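Extracellular PQQ-dependent sugar dehydrogenase (PDB 6JT6) is a PQQ-dependent sugar dehydrogenase whose haem-binding cytochrome b domain probably passes on electrons taken from the sugar. Local coordinates at residues L71-I82 with S107-Y118; S64-V72 with S83-P93. All coordinates share one frame; numbering follows the deposited sequence.

Interaction 1: residues L71-I82 with S107-Y118; sequences LVGWVDGSTPRI and SGTNGNIQRIVY
Ile116, Val75, Pro80 and Ile82 meet in a face-to-face packing of two beta hairpins, one from each sheet of the sandwich-like cytochrome domain. No direct hydrogen bond joins the segments: strands 71-76 and 113-118 cross at 131° with axes 6.7 Å apart, too far for a shared sheet. Ile116 lies across both arms of the opposite hairpin, over the hydrogen-bonded Trp74 and Arg81 pair. Its CD1 lies 3.5 Å from Trp74 N, while CG2 is 4.0 Å from Ile82 CD1. Ile82 CD1 then sits over one face of the Tyr118 ring, 3.3 Å from CD2; CG1 anti to the backbone N (chi1 -168°) carries it there. Nearer the turns, Thr109 CG2 touches Gly77 O at 3.4 Å, and OG1 accepts from Gly111 N and donates to Ile113 O. With an alanine here, Val75 CG1 would probably face a gap and Gly111 N would be likely to lose its acceptor. Water makes the polar links: one molecule bridges Val75 N and Gln114 OE1, another Ser78 O and Thr109 N. Gln114 NE2 binds Ala54 O. Phe48 of strand 43-51 meets the Tyr118 ring, while Leu101 and Ile103 of strand 100-109 pack against Ile82.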
loop_
_atom_site.group_PDB
_atom_site.type_symbol
_atom_site.label_atom_id
_atom_site.label_comp_id
_atom_site.label_asym_id
_atom_site.label_seq_id
_atom_site.Cartn_x
_atom_site.Cartn_y
_atom_site.Cartn_z
ATOM N N LEU A 71 -6.067 -2.047 -2.129
ATOM C CA LEU A 71 -5.938 -1.162 -0.959
ATOM C C LEU A 71 -5.833 0.250 -1.433
ATOM O O LEU A 71 -5.120 0.538 -2.388
ATOM C CB LEU A 71 -4.746 -1.535 -0.064
ATOM C CG LEU A 71 -4.552 -3.012 0.301
ATOM C CD1 LEU A 71 -3.290 -3.162 1.138
ATOM C CD2 LEU A 71 -5.753 -3.639 1.005
ATOM N N VAL A 72 -6.554 1.141 -0.769
ATOM C CA VAL A 72 -6.591 2.522 -1.173
ATOM C C VAL A 72 -6.371 3.423 0.038
ATOM O O VAL A 72 -7.025 3.264 1.086
ATOM C CB VAL A 72 -7.854 2.860 -2.013
ATOM C CG1 VAL A 72 -9.125 2.599 -1.239
ATOM C CG2 VAL A 72 -7.833 4.299 -2.504
ATOM N N GLY A 73 -5.404 4.324 -0.102
ATOM C CA GLY A 73 -5.090 5.279 0.944
ATOM C C GLY A 73 -5.203 6.708 0.480
ATOM O O GLY A 73 -5.095 7.008 -0.723
ATOM N N TRP A 74 -5.435 7.605 1.441
ATOM C CA TRP A 74 -5.468 9.022 1.194
ATOM C C TRP A 74 -5.271 9.791 2.505
ATOM O O TRP A 74 -5.215 9.182 3.599
ATOM C CB TRP A 74 -6.743 9.430 0.451
ATOM C CG TRP A 74 -8.009 9.304 1.259
ATOM C CD1 TRP A 74 -8.625 10.286 1.997
ATOM C CD2 TRP A 74 -8.831 8.136 1.364
ATOM N NE1 TRP A 74 -9.796 9.793 2.562
ATOM C CE2 TRP A 74 -9.951 8.479 2.179
ATOM C CE3 TRP A 74 -8.750 6.850 0.819
ATOM C CZ2 TRP A 74 -10.970 7.562 2.495
ATOM C CZ3 TRP A 74 -9.773 5.927 1.131
ATOM C CH2 TRP A 74 -10.866 6.295 1.976
ATOM N N VAL A 75 -5.133 11.110 2.392
ATOM C CA VAL A 75 -5.058 11.965 3.584
ATOM C C VAL A 75 -6.226 12.958 3.544
ATOM O O VAL A 75 -6.372 13.713 2.586
ATOM C CB VAL A 75 -3.687 12.678 3.744
ATOM C CG1 VAL A 75 -3.699 13.551 4.982
ATOM C CG2 VAL A 75 -2.576 11.652 3.931
ATOM N N ASP A 76 -7.064 12.897 4.575
ATOM C CA ASP A 76 -8.200 13.790 4.747
ATOM C C ASP A 76 -7.745 14.953 5.639
ATOM O O ASP A 76 -7.787 14.837 6.861
ATOM C CB ASP A 76 -9.358 13.019 5.405
ATOM C CG ASP A 76 -10.552 13.914 5.753
ATOM O OD1 ASP A 76 -10.798 14.901 5.025
ATOM O OD2 ASP A 76 -11.243 13.604 6.752
ATOM N N GLY A 77 -7.260 16.038 5.024
ATOM C CA GLY A 77 -6.720 17.179 5.771
ATOM C C GLY A 77 -5.328 16.840 6.254
ATOM O O GLY A 77 -4.376 16.906 5.477
ATOM N N SER A 78 -5.205 16.473 7.527
ATOM C CA SER A 78 -3.965 15.867 8.007
ATOM C C SER A 78 -4.090 14.371 8.406
ATOM O O SER A 78 -3.115 13.772 8.851
ATOM C CB SER A 78 -3.384 16.703 9.163
ATOM O OG SER A 78 -4.220 16.582 10.303
ATOM N N THR A 79 -5.275 13.779 8.233
ATOM C CA THR A 79 -5.588 12.450 8.806
ATOM C C THR A 79 -5.510 11.358 7.709
ATOM O O THR A 79 -6.314 11.369 6.775
ATOM C CB THR A 79 -6.973 12.440 9.508
ATOM O OG1 THR A 79 -7.029 13.471 10.512
ATOM C CG2 THR A 79 -7.285 11.049 10.155
ATOM N N PRO A 80 -4.517 10.434 7.813
ATOM C CA PRO A 80 -4.435 9.320 6.847
ATOM C C PRO A 80 -5.626 8.350 6.988
ATOM O O PRO A 80 -6.198 8.204 8.061
ATOM C CB PRO A 80 -3.109 8.609 7.219
ATOM C CG PRO A 80 -2.923 8.922 8.679
ATOM C CD PRO A 80 -3.507 10.315 8.886
ATOM N N ARG A 81 -6.020 7.749 5.875
ATOM C CA ARG A 81 -7.081 6.767 5.849
ATOM C C ARG A 81 -6.628 5.653 4.939
ATOM O O ARG A 81 -5.828 5.879 4.016
ATOM C CB ARG A 81 -8.386 7.362 5.311
ATOM C CG ARG A 81 -8.816 8.668 5.974
ATOM C CD ARG A 81 -10.190 8.594 6.566
ATOM N NE ARG A 81 -10.514 9.892 7.141
ATOM C CZ ARG A 81 -10.618 10.164 8.442
ATOM N NH1 ARG A 81 -10.452 9.207 9.371
ATOM N NH2 ARG A 81 -10.906 11.415 8.808
ATOM N N ILE A 82 -7.195 4.467 5.149
ATOM C CA ILE A 82 -6.909 3.326 4.293
ATOM C C ILE A 82 -8.120 2.401 4.250
ATOM O O ILE A 82 -8.866 2.271 5.239
ATOM C CB ILE A 82 -5.580 2.599 4.702
ATOM C CG1 ILE A 82 -5.139 1.586 3.633
ATOM C CG2 ILE A 82 -5.699 1.905 6.071
ATOM C CD1 ILE A 82 -3.723 1.735 3.148
ATOM N N SER A 107 2.780 8.734 8.800
ATOM C CA SER A 107 1.680 8.936 7.878
ATOM C C SER A 107 1.107 10.354 8.026
ATOM O O SER A 107 1.290 11.000 9.060
ATOM C CB SER A 107 0.569 7.878 8.080
ATOM O OG SER A 107 1.048 6.581 7.852
ATOM N N GLY A 108 0.404 10.811 6.988
ATOM C CA GLY A 108 -0.250 12.132 6.978
ATOM C C GLY A 108 0.365 12.985 5.889
ATOM O O GLY A 108 0.757 12.457 4.841
ATOM N N THR A 109 0.457 14.292 6.127
ATOM C CA THR A 109 1.033 15.199 5.146
ATOM C C THR A 109 1.960 16.227 5.766
ATOM O O THR A 109 1.736 16.653 6.900
ATOM C CB THR A 109 -0.054 15.850 4.232
ATOM O OG1 THR A 109 0.581 16.632 3.200
ATOM C CG2 THR A 109 -1.018 16.702 5.025
ATOM N N ASN A 110 3.021 16.578 5.043
ATOM C CA ASN A 110 3.898 17.691 5.453
ATOM C C ASN A 110 3.649 18.911 4.555
ATOM O O ASN A 110 4.383 19.904 4.618
ATOM C CB ASN A 110 5.383 17.287 5.458
ATOM C CG ASN A 110 5.894 16.826 4.092
ATOM O OD1 ASN A 110 5.220 16.978 3.065
ATOM N ND2 ASN A 110 7.091 16.210 4.087
ATOM N N GLY A 111 2.605 18.816 3.729
ATOM C CA GLY A 111 2.280 19.849 2.752
ATOM C C GLY A 111 3.032 19.733 1.435
ATOM O O GLY A 111 2.682 20.408 0.479
ATOM N N ASN A 112 4.073 18.906 1.393
ATOM C CA ASN A 112 4.815 18.611 0.174
ATOM C C ASN A 112 4.461 17.192 -0.322
ATOM O O ASN A 112 4.182 16.998 -1.497
ATOM C CB ASN A 112 6.324 18.755 0.407
ATOM C CG ASN A 112 6.754 20.215 0.644
ATOM O OD1 ASN A 112 6.042 21.153 0.281
ATOM N ND2 ASN A 112 7.929 20.405 1.256
ATOM N N ILE A 113 4.496 16.217 0.593
ATOM C CA ILE A 113 4.099 14.850 0.310
ATOM C C ILE A 113 2.920 14.452 1.172
ATOM O O ILE A 113 2.667 15.068 2.211
ATOM C CB ILE A 113 5.272 13.829 0.457
ATOM C CG1 ILE A 113 5.898 13.831 1.867
ATOM C CG2 ILE A 113 6.324 14.111 -0.604
ATOM C CD1 ILE A 113 6.637 12.554 2.241
ATOM N N GLN A 114 2.174 13.450 0.714
ATOM C CA GLN A 114 1.339 12.642 1.616
ATOM C C GLN A 114 1.912 11.207 1.735
ATOM O O GLN A 114 2.483 10.659 0.774
ATOM C CB GLN A 114 -0.122 12.624 1.190
ATOM C CG GLN A 114 -0.367 11.994 -0.173
ATOM C CD GLN A 114 -1.811 12.081 -0.568
ATOM O OE1 GLN A 114 -2.639 11.293 -0.094
ATOM N NE2 GLN A 114 -2.137 13.034 -1.462
ATOM N N ARG A 115 1.746 10.611 2.911
ATOM C CA ARG A 115 2.199 9.243 3.145
ATOM C C ARG A 115 1.138 8.434 3.853
ATOM O O ARG A 115 0.496 8.929 4.804
ATOM C CB ARG A 115 3.435 9.257 4.027
ATOM C CG ARG A 115 4.725 9.255 3.275
ATOM C CD ARG A 115 5.826 9.511 4.277
ATOM N NE ARG A 115 6.227 8.395 5.152
ATOM C CZ ARG A 115 7.333 7.660 4.957
ATOM N NH1 ARG A 115 8.079 7.842 3.859
ATOM N NH2 ARG A 115 7.689 6.748 5.830
ATOM N N ILE A 116 0.920 7.199 3.391
ATOM C CA ILE A 116 0.062 6.293 4.181
ATOM C C ILE A 116 0.857 5.018 4.389
ATOM O O ILE A 116 1.086 4.264 3.431
ATOM C CB ILE A 116 -1.344 5.979 3.550
ATOM C CG1 ILE A 116 -2.115 7.243 3.195
ATOM C CG2 ILE A 116 -2.200 5.144 4.520
ATOM C CD1 ILE A 116 -1.937 7.642 1.760
ATOM N N VAL A 117 1.266 4.782 5.637
ATOM C CA VAL A 117 2.080 3.628 5.952
ATOM C C VAL A 117 1.151 2.674 6.698
ATOM O O VAL A 117 0.438 3.077 7.618
ATOM C CB VAL A 117 3.272 4.006 6.863
ATOM C CG1 VAL A 117 4.202 2.795 7.076
ATOM C CG2 VAL A 117 4.007 5.220 6.309
ATOM N N TYR A 118 1.137 1.407 6.300
ATOM C CA TYR A 118 0.107 0.537 6.837
ATOM C C TYR A 118 0.622 -0.880 7.060
ATOM O O TYR A 118 1.571 -1.328 6.398
ATOM C CB TYR A 118 -1.155 0.558 5.925
ATOM C CG TYR A 118 -0.882 0.045 4.526
ATOM C CD1 TYR A 118 -0.987 -1.331 4.221
ATOM C CD2 TYR A 118 -0.503 0.930 3.489
ATOM C CE1 TYR A 118 -0.706 -1.793 2.948
ATOM C CE2 TYR A 118 -0.247 0.475 2.203
ATOM C CZ TYR A 118 -0.335 -0.894 1.939
ATOM O OH TYR A 118 -0.090 -1.386 0.653
HETATM O O HOH W 1 -5.114 12.343 -0.473
HETATM O O HOH W 2 -0.399 14.925 8.905
#

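Interaction 2: residues S64-V72 with S83-P93; sequences SMRNNPLLV and SARWATDYAPP. With HEM (protoporphyrin IX containing Fe), chain C.
Tyr90 lies between Arg66 and the haem: pyrrole carbon C2A lies 3.4 Å from Tyr90 CD1 over one ring face, Arg66 CD covers the opposite face, and Met65 SD stands at the edge. The sulfur is 5.2 Å from the Tyr90 ring centroid and 87° off its normal, a Met-aromatic contact. The second flat group, the Trp86 indole, has backbone on one face: Asn67 CA is 3.1 Å above the plane, toward the rim, with Asn68 N beside it. Met65 supplies one axial ligand of the haem iron, SD to FE 2.3 Å, and His164 the other, the methionine-histidine b-haem ligation of the cellobiose dehydrogenase cytochrome family. An extended chain, CG anti to the backbone N (chi1 -175°), carries the sulfur to the metal, while Met65 N donates to haem propionate O1D at 2.8 Å, in a bond of 166°. Met65 therefore grips the cofactor by backbone and side chain together. One water ties that propionate oxygen to Ser64 OG, Arg66 NE and Tyr90 OH; it lies in the guanidinium plane, at its edge. On the Met65 side of the haem, Pro93 CG packs on Leu70 CD1 at 3.6 Å and on Met65 CE at 3.8 Å. The loops are joined by Asn67 N to Ala87 O, 2.9 Å, and by a water linking Ala87 N with Met65 O and Asn68 O. Further on the backbones form an antiparallel ladder: Leu70 with Arg85 and Val72 with Ser83 are hydrogen-bonded pairs, with Leu71 and Ala84 a non-hydrogen-bonded pair between them. Val72 CG1 covers a face of the Arg85 guanidinium, whose NH1 and NH2 reach Ser159 O and Pro157 O. Within the sheet, strand 56-60 flanks 70-76 while strand 94-95 flanks 79-86, and Tyr96 meets the Trp86 ring.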
loop_
_atom_site.group_PDB
_atom_site.type_symbol
_atom_site.label_atom_id
_atom_site.label_comp_id
_atom_site.label_asym_id
_atom_site.label_seq_id
_atom_site.Cartn_x
_atom_site.Cartn_y
_atom_site.Cartn_z
ATOM N N SER A 64 -3.942 -7.416 -11.586
ATOM C CA SER A 64 -5.191 -7.019 -12.199
ATOM C C SER A 64 -6.076 -6.312 -11.171
ATOM O O SER A 64 -6.125 -6.702 -9.969
ATOM C CB SER A 64 -5.902 -8.275 -12.766
ATOM O OG SER A 64 -7.238 -7.945 -13.069
ATOM N N MET A 65 -6.778 -5.271 -11.626
ATOM C CA MET A 65 -7.808 -4.630 -10.826
ATOM C C MET A 65 -8.926 -5.614 -10.453
ATOM O O MET A 65 -9.600 -5.456 -9.411
ATOM C CB MET A 65 -8.435 -3.463 -11.598
ATOM C CG MET A 65 -9.445 -2.672 -10.765
ATOM S SD MET A 65 -10.348 -1.434 -11.682
ATOM C CE MET A 65 -11.679 -1.256 -10.480
ATOM N N ARG A 66 -9.103 -6.634 -11.298
ATOM C CA ARG A 66 -10.198 -7.576 -11.102
ATOM C C ARG A 66 -9.849 -8.755 -10.202
ATOM O O ARG A 66 -8.892 -9.513 -10.471
ATOM C CB ARG A 66 -10.751 -8.074 -12.436
ATOM C CG ARG A 66 -11.389 -6.983 -13.296
ATOM C CD ARG A 66 -11.494 -7.450 -14.756
ATOM N NE ARG A 66 -10.189 -7.950 -15.218
ATOM C CZ ARG A 66 -9.862 -9.235 -15.404
ATOM N NH1 ARG A 66 -10.765 -10.209 -15.216
ATOM N NH2 ARG A 66 -8.622 -9.553 -15.782
ATOM N N ASN A 67 -10.650 -8.908 -9.141
ATOM C CA ASN A 67 -10.617 -10.093 -8.280
ATOM C C ASN A 67 -9.324 -10.269 -7.460
ATOM O O ASN A 67 -8.801 -11.375 -7.278
ATOM C CB ASN A 67 -10.995 -11.354 -9.102
ATOM C CG ASN A 67 -12.279 -11.139 -9.890
ATOM O OD1 ASN A 67 -13.334 -10.867 -9.301
ATOM N ND2 ASN A 67 -12.193 -11.229 -11.208
ATOM N N ASN A 68 -8.838 -9.164 -6.939
ATOM C CA ASN A 68 -7.678 -9.183 -6.025
ATOM C C ASN A 68 -7.931 -8.068 -5.012
ATOM O O ASN A 68 -8.557 -7.073 -5.360
ATOM C CB ASN A 68 -6.347 -8.920 -6.789
ATOM C CG ASN A 68 -6.008 -10.002 -7.808
ATOM O OD1 ASN A 68 -5.700 -11.139 -7.460
ATOM N ND2 ASN A 68 -6.014 -9.640 -9.065
ATOM N N PRO A 69 -7.442 -8.208 -3.760
ATOM C CA PRO A 69 -7.539 -7.096 -2.821
ATOM C C PRO A 69 -6.974 -5.818 -3.409
ATOM O O PRO A 69 -5.859 -5.817 -3.968
ATOM C CB PRO A 69 -6.658 -7.554 -1.633
ATOM C CG PRO A 69 -6.774 -9.050 -1.692
ATOM C CD PRO A 69 -6.647 -9.306 -3.179
ATOM N N LEU A 70 -7.762 -4.759 -3.268
ATOM C CA LEU A 70 -7.354 -3.425 -3.663
ATOM C C LEU A 70 -7.241 -2.605 -2.388
ATOM O O LEU A 70 -8.208 -2.491 -1.636
ATOM C CB LEU A 70 -8.373 -2.804 -4.630
ATOM C CG LEU A 70 -8.830 -3.599 -5.879
ATOM C CD1 LEU A 70 -9.817 -2.747 -6.665
ATOM C CD2 LEU A 70 -7.706 -4.014 -6.845
ATOM N N LEU A 71 -6.067 -2.047 -2.129
ATOM C CA LEU A 71 -5.938 -1.162 -0.959
ATOM C C LEU A 71 -5.833 0.250 -1.433
ATOM O O LEU A 71 -5.120 0.538 -2.388
ATOM C CB LEU A 71 -4.746 -1.535 -0.064
ATOM C CG LEU A 71 -4.552 -3.012 0.301
ATOM C CD1 LEU A 71 -3.290 -3.162 1.138
ATOM C CD2 LEU A 71 -5.753 -3.639 1.005
ATOM N N VAL A 72 -6.554 1.141 -0.769
ATOM C CA VAL A 72 -6.591 2.522 -1.173
ATOM C C VAL A 72 -6.371 3.423 0.038
ATOM O O VAL A 72 -7.025 3.264 1.086
ATOM C CB VAL A 72 -7.854 2.860 -2.013
ATOM C CG1 VAL A 72 -9.125 2.599 -1.239
ATOM C CG2 VAL A 72 -7.833 4.299 -2.504
ATOM N N SER A 83 -8.318 1.769 3.101
ATOM C CA SER A 83 -9.469 0.924 2.890
ATOM C C SER A 83 -9.062 -0.284 2.030
ATOM O O SER A 83 -8.187 -0.160 1.149
ATOM C CB SER A 83 -10.571 1.752 2.222
ATOM O OG SER A 83 -11.652 0.949 1.791
ATOM N N ALA A 84 -9.687 -1.434 2.288
ATOM C CA ALA A 84 -9.542 -2.602 1.424
ATOM C C ALA A 84 -10.786 -2.701 0.565
ATOM O O ALA A 84 -11.915 -2.569 1.083
ATOM C CB ALA A 84 -9.368 -3.888 2.235
ATOM N N ARG A 85 -10.585 -2.960 -0.737
ATOM C CA ARG A 85 -11.696 -3.075 -1.693
ATOM C C ARG A 85 -11.554 -4.233 -2.666
ATOM O O ARG A 85 -10.519 -4.881 -2.707
ATOM C CB ARG A 85 -11.924 -1.756 -2.425
ATOM C CG ARG A 85 -11.999 -0.606 -1.438
ATOM C CD ARG A 85 -12.765 0.575 -1.910
ATOM N NE ARG A 85 -12.766 1.579 -0.840
ATOM C CZ ARG A 85 -13.304 2.789 -0.935
ATOM N NH1 ARG A 85 -13.896 3.174 -2.079
ATOM N NH2 ARG A 85 -13.241 3.621 0.115
ATOM N N TRP A 86 -12.624 -4.470 -3.432
ATOM C CA TRP A 86 -12.746 -5.611 -4.318
ATOM C C TRP A 86 -13.664 -5.255 -5.482
ATOM O O TRP A 86 -14.759 -4.764 -5.265
ATOM C CB TRP A 86 -13.297 -6.819 -3.575
ATOM C CG TRP A 86 -13.160 -8.074 -4.364
ATOM C CD1 TRP A 86 -13.945 -8.471 -5.414
ATOM C CD2 TRP A 86 -12.165 -9.103 -4.190
ATOM N NE1 TRP A 86 -13.498 -9.698 -5.902
ATOM C CE2 TRP A 86 -12.420 -10.108 -5.163
ATOM C CE3 TRP A 86 -11.102 -9.289 -3.286
ATOM C CZ2 TRP A 86 -11.646 -11.293 -5.254
ATOM C CZ3 TRP A 86 -10.331 -10.459 -3.380
ATOM C CH2 TRP A 86 -10.601 -11.437 -4.365
ATOM N N ALA A 87 -13.177 -5.469 -6.713
ATOM C CA ALA A 87 -13.933 -5.243 -7.955
ATOM C C ALA A 87 -13.996 -6.554 -8.761
ATOM O O ALA A 87 -12.976 -7.234 -8.933
ATOM C CB ALA A 87 -13.232 -4.185 -8.777
ATOM N N THR A 88 -15.165 -6.924 -9.262
ATOM C CA THR A 88 -15.224 -8.101 -10.159
ATOM C C THR A 88 -15.071 -7.730 -11.646
ATOM O O THR A 88 -14.987 -8.618 -12.501
ATOM C CB THR A 88 -16.512 -8.907 -9.949
ATOM O OG1 THR A 88 -17.626 -8.033 -10.138
ATOM C CG2 THR A 88 -16.572 -9.485 -8.522
ATOM N N ASP A 89 -15.059 -6.428 -11.947
ATOM C CA ASP A 89 -14.795 -5.901 -13.287
ATOM C C ASP A 89 -14.198 -4.497 -13.172
ATOM O O ASP A 89 -13.830 -4.073 -12.062
ATOM C CB ASP A 89 -16.053 -5.904 -14.168
ATOM C CG ASP A 89 -15.723 -5.728 -15.673
ATOM O OD1 ASP A 89 -14.744 -6.313 -16.166
ATOM O OD2 ASP A 89 -16.416 -4.966 -16.361
ATOM N N TYR A 90 -14.101 -3.789 -14.301
ATOM C CA TYR A 90 -13.638 -2.400 -14.367
ATOM C C TYR A 90 -14.725 -1.441 -13.942
ATOM O O TYR A 90 -15.215 -0.644 -14.745
ATOM C CB TYR A 90 -13.127 -2.062 -15.774
ATOM C CG TYR A 90 -11.824 -2.767 -16.128
ATOM C CD1 TYR A 90 -10.790 -2.862 -15.192
ATOM C CD2 TYR A 90 -11.618 -3.333 -17.402
ATOM C CE1 TYR A 90 -9.601 -3.490 -15.482
ATOM C CE2 TYR A 90 -10.408 -3.970 -17.715
ATOM C CZ TYR A 90 -9.405 -4.052 -16.737
ATOM O OH TYR A 90 -8.188 -4.683 -16.988
ATOM N N ALA A 91 -15.079 -1.507 -12.658
ATOM C CA ALA A 91 -16.210 -0.760 -12.095
ATOM C C ALA A 91 -15.844 -0.287 -10.679
ATOM O O ALA A 91 -14.903 -0.832 -10.111
ATOM C CB ALA A 91 -17.426 -1.671 -12.049
ATOM N N PRO A 92 -16.579 0.714 -10.102
ATOM C CA PRO A 92 -16.273 1.108 -8.714
ATOM C C PRO A 92 -16.161 -0.111 -7.758
ATOM O O PRO A 92 -17.094 -0.914 -7.676
ATOM C CB PRO A 92 -17.463 2.026 -8.332
ATOM C CG PRO A 92 -17.922 2.607 -9.639
ATOM C CD PRO A 92 -17.599 1.603 -10.713
ATOM N N PRO A 93 -14.997 -0.291 -7.094
ATOM C CA PRO A 93 -14.844 -1.417 -6.149
ATOM C C PRO A 93 -15.777 -1.314 -4.937
ATOM O O PRO A 93 -16.148 -0.203 -4.518
ATOM C CB PRO A 93 -13.378 -1.292 -5.694
ATOM C CG PRO A 93 -12.706 -0.623 -6.854
ATOM C CD PRO A 93 -13.710 0.393 -7.317
HETATM C CHA HEM C . -7.263 -0.570 -14.397
HETATM C CHB HEM C . -11.756 1.235 -13.907
HETATM C CHC HEM C . -10.929 2.114 -9.217
HETATM C CHD HEM C . -6.782 -0.496 -9.561
HETATM C C1A HEM C . -8.536 -0.107 -14.678
HETATM C C2A HEM C . -9.090 -0.022 -15.981
HETATM C C3A HEM C . -10.353 0.501 -15.830
HETATM C C4A HEM C . -10.584 0.733 -14.446
HETATM C CMA HEM C . -11.353 0.787 -16.939
HETATM C CAA HEM C . -8.423 -0.430 -17.286
HETATM C CBA HEM C . -7.199 0.429 -17.650
HETATM C CGA HEM C . -7.442 1.915 -17.649
HETATM O O1A HEM C . -6.905 2.675 -16.799
HETATM O O2A HEM C . -8.191 2.411 -18.519
HETATM C C1B HEM C . -11.919 1.654 -12.590
HETATM C C2B HEM C . -13.089 2.347 -12.126
HETATM C C3B HEM C . -12.842 2.641 -10.800
HETATM C C4B HEM C . -11.503 2.087 -10.487
HETATM C CMB HEM C . -14.325 2.709 -12.975
HETATM C CAB HEM C . -13.679 3.334 -9.780
HETATM C CBB HEM C . -14.479 4.358 -10.055
HETATM C C1C HEM C . -9.751 1.398 -8.866
HETATM C C2C HEM C . -9.205 1.325 -7.564
HETATM C C3C HEM C . -8.022 0.578 -7.644
HETATM C C4C HEM C . -7.833 0.216 -9.030
HETATM C CMC HEM C . -9.868 1.928 -6.338
HETATM C CAC HEM C . -7.138 0.206 -6.503
HETATM C CBC HEM C . -6.929 1.044 -5.465
HETATM C C1D HEM C . -6.576 -0.636 -10.941
HETATM C C2D HEM C . -5.368 -1.289 -11.490
HETATM C C3D HEM C . -5.504 -1.334 -12.821
HETATM C C4D HEM C . -6.816 -0.706 -13.084
HETATM C CMD HEM C . -4.175 -1.819 -10.738
HETATM C CAD HEM C . -4.486 -1.859 -13.832
HETATM C CBD HEM C . -4.497 -3.363 -14.034
HETATM C CGD HEM C . -5.722 -3.736 -14.823
HETATM O O1D HEM C . -6.621 -4.491 -14.362
HETATM O O2D HEM C . -5.855 -3.245 -15.952
HETATM N NA HEM C . -9.456 0.389 -13.750
HETATM N NB HEM C . -11.023 1.526 -11.603
HETATM N NC HEM C . -8.890 0.764 -9.732
HETATM N ND HEM C . -7.446 -0.329 -11.941
HETATM FE FE HEM C . -9.168 0.548 -11.785
HETATM O O HOH W 3 -7.753 -6.608 -15.282
HETATM O O HOH W 4 -10.523 -6.505 -7.069
HETATM O O HOH W 5 -13.537 -10.204 -14.199
#

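From the N terminus the segments run 64-72, 71-82, 83-93, 107-118, alternating between the two interactions, so the contacts cross. Interaction 2 closes the short hairpin excursion, with 10 residues lying between its segments, and brings the haem-side loops together at the open end of strands 70-76 and 79-86. Interaction 1 closes a longer loop of 24 residues, returning through strand 100-109 to set the same hairpin against the other sheet. Leu71 and Val72 belong to both, and Trp74 CH2 lies 4.0 Å from Arg85 NH2. With centres about 20 Å apart, the contacts connect the haem site along one hairpin to the packing between sheets.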